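Long-range contact in membrane lipoprotein TpN32 (PDB 1XS5), which probably serves as the substrate-binding lipoprotein of a methionine uptake system, holding L-methionine between its two lobes: residues A[5-10]-A[32-37]. Sequence-based numbering, arbitrary orientation.
Sequences VGVGVL and LRIVEF
L32 lays its CD1 methyl over two valines of the adjoining strand, 3.5 Å from V7 CG1 and 3.7 Å from V5 CG2. Its CG lies anti to the backbone N (chi1 -171°), and a chi2 of 53° then swings CD1 across to the two valines. Further along the same face, V9 CG1 meets I34 CG2 at 3.6 Å, and L18 of helix 14-26 packs on both V7 and I34. Strands 3-9 and 30-36 with that helix form a beta-alpha-beta unit at one edge of a mixed sheet, the layout of a periplasmic-binding-protein lobe. The two strands run parallel, and five backbone hydrogen bonds join them: R33 N to V5 O, V7 N to R33 O, V35 N to V7 O, V9 N to V35 O and F37 N to V9 O. On the opposite face, strand 5-9 presents just the glycines G6 and G8. There the R33 chain bends at chi3 (68°), bringing NH2 to 4.1 Å from G6 CA, and the F37 ring sets CE1 obliquely 4.0 Å from G8 CA. G8 CA also makes a CA-H...O contact of 3.3 Å with V35 O. Beyond the last bridge, F37 packs on L43 and A46 of helix 40-49, while L10 touches Y40 and F57, both part of the methionine pocket, its side chain about 6 Å from the bound methionine.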
loop_
_atom_site.group_PDB
_atom_site.type_symbol
_atom_site.label_atom_id
_atom_site.label_comp_id
_atom_site.label_asym_id
_atom_site.label_seq_id
_atom_site.Cartn_x
_atom_site.Cartn_y
_atom_site.Cartn_z
ATOM N N VAL A 5 1.022 -22.808 7.368
ATOM C CA VAL A 5 -0.013 -21.766 7.290
ATOM C C VAL A 5 0.335 -20.905 6.065
ATOM O O VAL A 5 1.492 -20.573 5.847
ATOM C CB VAL A 5 -0.074 -20.902 8.565
ATOM C CG1 VAL A 5 -0.410 -21.804 9.753
ATOM C CG2 VAL A 5 1.231 -20.199 8.802
ATOM N N GLY A 6 -0.665 -20.574 5.257
ATOM C CA GLY A 6 -0.409 -19.775 4.067
ATOM C C GLY A 6 -0.605 -18.297 4.331
ATOM O O GLY A 6 -1.512 -17.927 5.062
ATOM N N VAL A 7 0.268 -17.454 3.768
ATOM C CA VAL A 7 0.129 -16.008 3.903
ATOM C C VAL A 7 0.199 -15.480 2.473
ATOM O O VAL A 7 1.180 -15.728 1.776
ATOM C CB VAL A 7 1.262 -15.383 4.765
ATOM C CG1 VAL A 7 2.616 -15.921 4.304
ATOM C CG2 VAL A 7 1.225 -13.811 4.651
ATOM N N GLY A 8 -0.858 -14.785 2.040
ATOM C CA GLY A 8 -0.893 -14.223 0.689
ATOM C C GLY A 8 -0.076 -12.942 0.587
ATOM O O GLY A 8 -0.107 -12.090 1.503
ATOM N N VAL A 9 0.672 -12.806 -0.504
ATOM C CA VAL A 9 1.489 -11.584 -0.717
ATOM C C VAL A 9 1.302 -11.177 -2.187
ATOM O O VAL A 9 0.979 -12.021 -3.020
ATOM C CB VAL A 9 3.008 -11.874 -0.399
ATOM C CG1 VAL A 9 3.634 -12.714 -1.525
ATOM C CG2 VAL A 9 3.774 -10.568 -0.180
ATOM N N LEU A 10 1.541 -9.898 -2.488
ATOM C CA LEU A 10 1.423 -9.334 -3.810
ATOM C C LEU A 10 2.774 -9.048 -4.450
ATOM O O LEU A 10 2.969 -9.296 -5.637
ATOM C CB LEU A 10 0.654 -8.002 -3.704
ATOM C CG LEU A 10 0.322 -7.170 -4.944
ATOM C CD1 LEU A 10 -0.634 -7.947 -5.838
ATOM C CD2 LEU A 10 -0.373 -5.887 -4.476
ATOM N N LEU A 32 5.804 -21.369 7.237
ATOM C CA LEU A 32 5.070 -20.285 6.625
ATOM C C LEU A 32 5.182 -20.483 5.118
ATOM O O LEU A 32 6.293 -20.506 4.571
ATOM C CB LEU A 32 5.704 -18.942 7.053
ATOM C CG LEU A 32 4.948 -17.652 6.685
ATOM C CD1 LEU A 32 3.517 -17.738 7.181
ATOM C CD2 LEU A 32 5.661 -16.426 7.291
ATOM N N ARG A 33 4.037 -20.693 4.467
ATOM C CA ARG A 33 4.004 -20.859 3.016
ATOM C C ARG A 33 3.619 -19.480 2.443
ATOM O O ARG A 33 2.540 -18.960 2.756
ATOM C CB ARG A 33 2.946 -21.916 2.667
ATOM C CG ARG A 33 2.775 -22.173 1.178
ATOM C CD ARG A 33 1.883 -23.428 1.022
ATOM N NE ARG A 33 0.510 -23.178 1.467
ATOM C CZ ARG A 33 -0.424 -22.609 0.729
ATOM N NH1 ARG A 33 -0.152 -22.222 -0.511
ATOM N NH2 ARG A 33 -1.643 -22.420 1.234
ATOM N N ILE A 34 4.486 -18.892 1.620
ATOM C CA ILE A 34 4.236 -17.576 1.039
ATOM C C ILE A 34 3.574 -17.807 -0.302
ATOM O O ILE A 34 4.153 -18.413 -1.214
ATOM C CB ILE A 34 5.558 -16.774 0.887
ATOM C CG1 ILE A 34 6.211 -16.594 2.291
ATOM C CG2 ILE A 34 5.274 -15.397 0.297
ATOM C CD1 ILE A 34 7.565 -15.834 2.260
ATOM N N VAL A 35 2.330 -17.362 -0.400
ATOM C CA VAL A 35 1.509 -17.596 -1.581
ATOM C C VAL A 35 1.417 -16.303 -2.390
ATOM O O VAL A 35 0.936 -15.285 -1.889
ATOM C CB VAL A 35 0.106 -18.042 -1.108
ATOM C CG1 VAL A 35 -0.775 -18.429 -2.319
ATOM C CG2 VAL A 35 0.260 -19.196 -0.076
ATOM N N GLU A 36 1.851 -16.345 -3.640
ATOM C CA GLU A 36 1.884 -15.142 -4.476
ATOM C C GLU A 36 0.657 -14.933 -5.355
ATOM O O GLU A 36 0.294 -15.799 -6.166
ATOM C CB GLU A 36 3.143 -15.196 -5.359
ATOM C CG GLU A 36 4.371 -15.767 -4.650
ATOM C CD GLU A 36 5.492 -16.183 -5.630
ATOM O OE1 GLU A 36 5.876 -15.356 -6.479
ATOM O OE2 GLU A 36 5.987 -17.338 -5.550
ATOM N N PHE A 37 0.045 -13.758 -5.212
ATOM C CA PHE A 37 -1.153 -13.379 -5.952
ATOM C C PHE A 37 -0.875 -12.214 -6.875
ATOM O O PHE A 37 0.154 -11.575 -6.748
ATOM C CB PHE A 37 -2.244 -12.960 -4.962
ATOM C CG PHE A 37 -2.869 -14.116 -4.227
ATOM C CD1 PHE A 37 -2.238 -14.686 -3.133
ATOM C CD2 PHE A 37 -4.090 -14.625 -4.643
ATOM C CE1 PHE A 37 -2.817 -15.751 -2.452
ATOM C CE2 PHE A 37 -4.693 -15.700 -3.982
ATOM C CZ PHE A 37 -4.061 -16.265 -2.890
HETATM O O HOH W 1 2.512 -11.492 -7.200
#